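Local coordinates for protein ricin B-related lectin (PDB 5MUA) that binds galactose through a ricin-type beta-trefoil lectin part and carries a calcium-dependent, papain-like protease part, at residues 71-76 with 80-85. Numbering follows the deposited sequence. Where two conformers were deposited one is given.
Sequences MDLAGH and DGTAII. With GAL (beta-D-galactopyranose), chain J.
Ile85 lies against the carboxylate of Asp72, its CD1 3.6 Å from Asp72 OD1. Ile85 CG1 sits between the backbone N and the carbonyl carbon (chi1 63°), and the extended chain carries CD1 on to C6 of the bound galactose and to the methyl of Ala74. Asp72 and Ile85 are a hydrogen-bonded antiparallel pair of the hairpin formed by strands 70-73 and 82-87. Ile85 N bonds Asp72 O, and Asp72 N bonds Ile85 O. Ala74 N continues the pairing to Ala83 O at 3.0 Å. On the other face, Leu73 CD1 meets Ile84 CD1 and Thr82 CG2. Trp97 touches both Leu73 and Ile84 there.

With CG anti to the backbone N (chi1 169°), Asp72 takes two sugar hydroxyls: galactose O4 on Asp72 OD1 at 2.5 Å, which is very short, and galactose O3 on Asp72 OD2 at 2.6 Å. Gln95 also bonds Asp72 OD2. The turn adds a bond from Gly75 N to galactose O4 at 2.9 Å, and His76 NE2 pairs with galactose O2 at 2.7 Å, near the ring plane. Asn94 ND2 also bonds the sugar. Two bonds on galactose O4, one given and one received, are consistent with selection of the axial hydroxyl of galactose.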
loop_
_atom_site.group_PDB
_atom_site.type_symbol
_atom_site.label_atom_id
_atom_site.label_comp_id
_atom_site.label_asym_id
_atom_site.label_seq_id
_atom_site.Cartn_x
_atom_site.Cartn_y
_atom_site.Cartn_z
ATOM N N MET B 71 28.045 8.407 -13.474
ATOM C CA MET B 71 29.274 7.928 -14.179
ATOM C C MET B 71 30.019 9.176 -14.668
ATOM O O MET B 71 29.444 10.056 -15.339
ATOM C CB MET B 71 28.930 7.063 -15.321
ATOM C CG MET B 71 30.140 6.418 -15.972
ATOM S SD MET B 71 29.613 5.394 -17.433
ATOM C CE MET B 71 29.141 3.822 -16.706
ATOM N N ASP B 72 31.286 9.272 -14.292
ATOM C CA ASP B 72 32.018 10.530 -14.397
ATOM C C ASP B 72 33.470 10.181 -14.819
ATOM O O ASP B 72 34.082 9.235 -14.302
ATOM C CB ASP B 72 31.914 11.213 -13.005
ATOM C CG ASP B 72 32.860 12.461 -12.808
ATOM O OD1 ASP B 72 34.113 12.313 -12.947
ATOM O OD2 ASP B 72 32.312 13.494 -12.354
ATOM N N LEU B 73 33.993 10.942 -15.780
ATOM C CA LEU B 73 35.369 10.743 -16.234
ATOM C C LEU B 73 36.256 11.649 -15.331
ATOM O O LEU B 73 36.158 12.899 -15.390
ATOM C CB LEU B 73 35.506 11.113 -17.704
ATOM C CG LEU B 73 36.903 10.896 -18.277
ATOM C CD1 LEU B 73 37.356 9.425 -18.239
ATOM C CD2 LEU B 73 36.850 11.303 -19.721
ATOM N N ALA B 74 37.012 11.019 -14.449
ATOM C CA ALA B 74 37.701 11.685 -13.349
ATOM C C ALA B 74 38.535 12.839 -13.803
ATOM O O ALA B 74 39.360 12.740 -14.749
ATOM C CB ALA B 74 38.586 10.676 -12.551
ATOM N N GLY B 75 38.284 13.988 -13.218
ATOM C CA GLY B 75 39.088 15.158 -13.504
ATOM C C GLY B 75 38.962 15.726 -14.924
ATOM O O GLY B 75 39.770 16.597 -15.343
ATOM N N HIS B 76 37.934 15.327 -15.658
ATOM C CA HIS B 76 37.677 15.723 -17.024
ATOM C C HIS B 76 38.850 15.328 -17.959
ATOM O O HIS B 76 38.980 15.917 -19.023
ATOM C CB HIS B 76 37.441 17.253 -17.169
ATOM C CG HIS B 76 36.513 17.826 -16.148
ATOM N ND1 HIS B 76 35.245 18.244 -16.473
ATOM C CD2 HIS B 76 36.701 18.134 -14.849
ATOM C CE1 HIS B 76 34.660 18.705 -15.382
ATOM N NE2 HIS B 76 35.514 18.608 -14.381
ATOM N N ASP B 80 44.736 8.742 -21.601
ATOM C CA ASP B 80 44.432 7.317 -21.554
ATOM C C ASP B 80 44.602 6.770 -20.143
ATOM O O ASP B 80 45.592 7.046 -19.446
ATOM C CB ASP B 80 45.349 6.568 -22.513
ATOM C CG ASP B 80 45.030 6.838 -23.924
ATOM O OD1 ASP B 80 43.932 7.245 -24.295
ATOM O OD2 ASP B 80 45.974 6.638 -24.752
ATOM N N GLY B 81 43.624 5.949 -19.729
ATOM C CA GLY B 81 43.661 5.247 -18.453
ATOM C C GLY B 81 43.100 6.038 -17.286
ATOM O O GLY B 81 43.263 5.594 -16.146
ATOM N N THR B 82 42.489 7.186 -17.580
ATOM C CA THR B 82 41.787 7.973 -16.590
ATOM C C THR B 82 40.606 7.200 -15.989
ATOM O O THR B 82 39.842 6.599 -16.718
ATOM C CB THR B 82 41.217 9.227 -17.258
ATOM O OG1 THR B 82 42.316 10.012 -17.778
ATOM C CG2 THR B 82 40.419 10.070 -16.281
ATOM N N ALA B 83 40.484 7.252 -14.669
ATOM C CA ALA B 83 39.473 6.452 -13.949
ATOM C C ALA B 83 38.096 6.937 -14.345
ATOM O O ALA B 83 37.862 8.161 -14.480
ATOM C CB ALA B 83 39.620 6.622 -12.438
ATOM N N ILE B 84 37.190 5.978 -14.401
ATOM C CA ILE B 84 35.753 6.234 -14.556
ATOM C C ILE B 84 35.174 5.968 -13.146
ATOM O O ILE B 84 35.347 4.887 -12.624
ATOM C CB ILE B 84 35.050 5.291 -15.563
ATOM C CG1 ILE B 84 35.664 5.349 -16.967
ATOM C CG2 ILE B 84 33.542 5.587 -15.600
ATOM C CD1 ILE B 84 35.525 6.672 -17.667
ATOM N N ILE B 85 34.486 6.951 -12.574
ATOM C CA ILE B 85 34.043 6.923 -11.189
ATOM C C ILE B 85 32.553 7.237 -11.140
ATOM O O ILE B 85 31.949 7.654 -12.146
ATOM C CB ILE B 85 34.854 7.950 -10.351
ATOM C CG1 ILE B 85 34.622 9.394 -10.821
ATOM C CG2 ILE B 85 36.344 7.599 -10.388
ATOM C CD1 ILE B 85 35.318 10.495 -10.035
HETATM C C1 GAL J . 36.789 17.019 -10.726
HETATM C C2 GAL J . 35.568 16.886 -11.633
HETATM C C3 GAL J . 34.518 15.917 -11.127
HETATM C C4 GAL J . 35.206 14.599 -10.741
HETATM C C5 GAL J . 36.416 14.866 -9.806
HETATM C C6 GAL J . 37.231 13.630 -9.489
HETATM O O1 GAL J . 37.732 17.734 -11.472
HETATM O O2 GAL J . 34.959 18.183 -11.753
HETATM O O3 GAL J . 33.519 15.792 -12.172
HETATM O O4 GAL J . 35.641 13.992 -11.985
HETATM O O5 GAL J . 37.341 15.783 -10.413
HETATM O O6 GAL J . 38.220 13.981 -8.537
#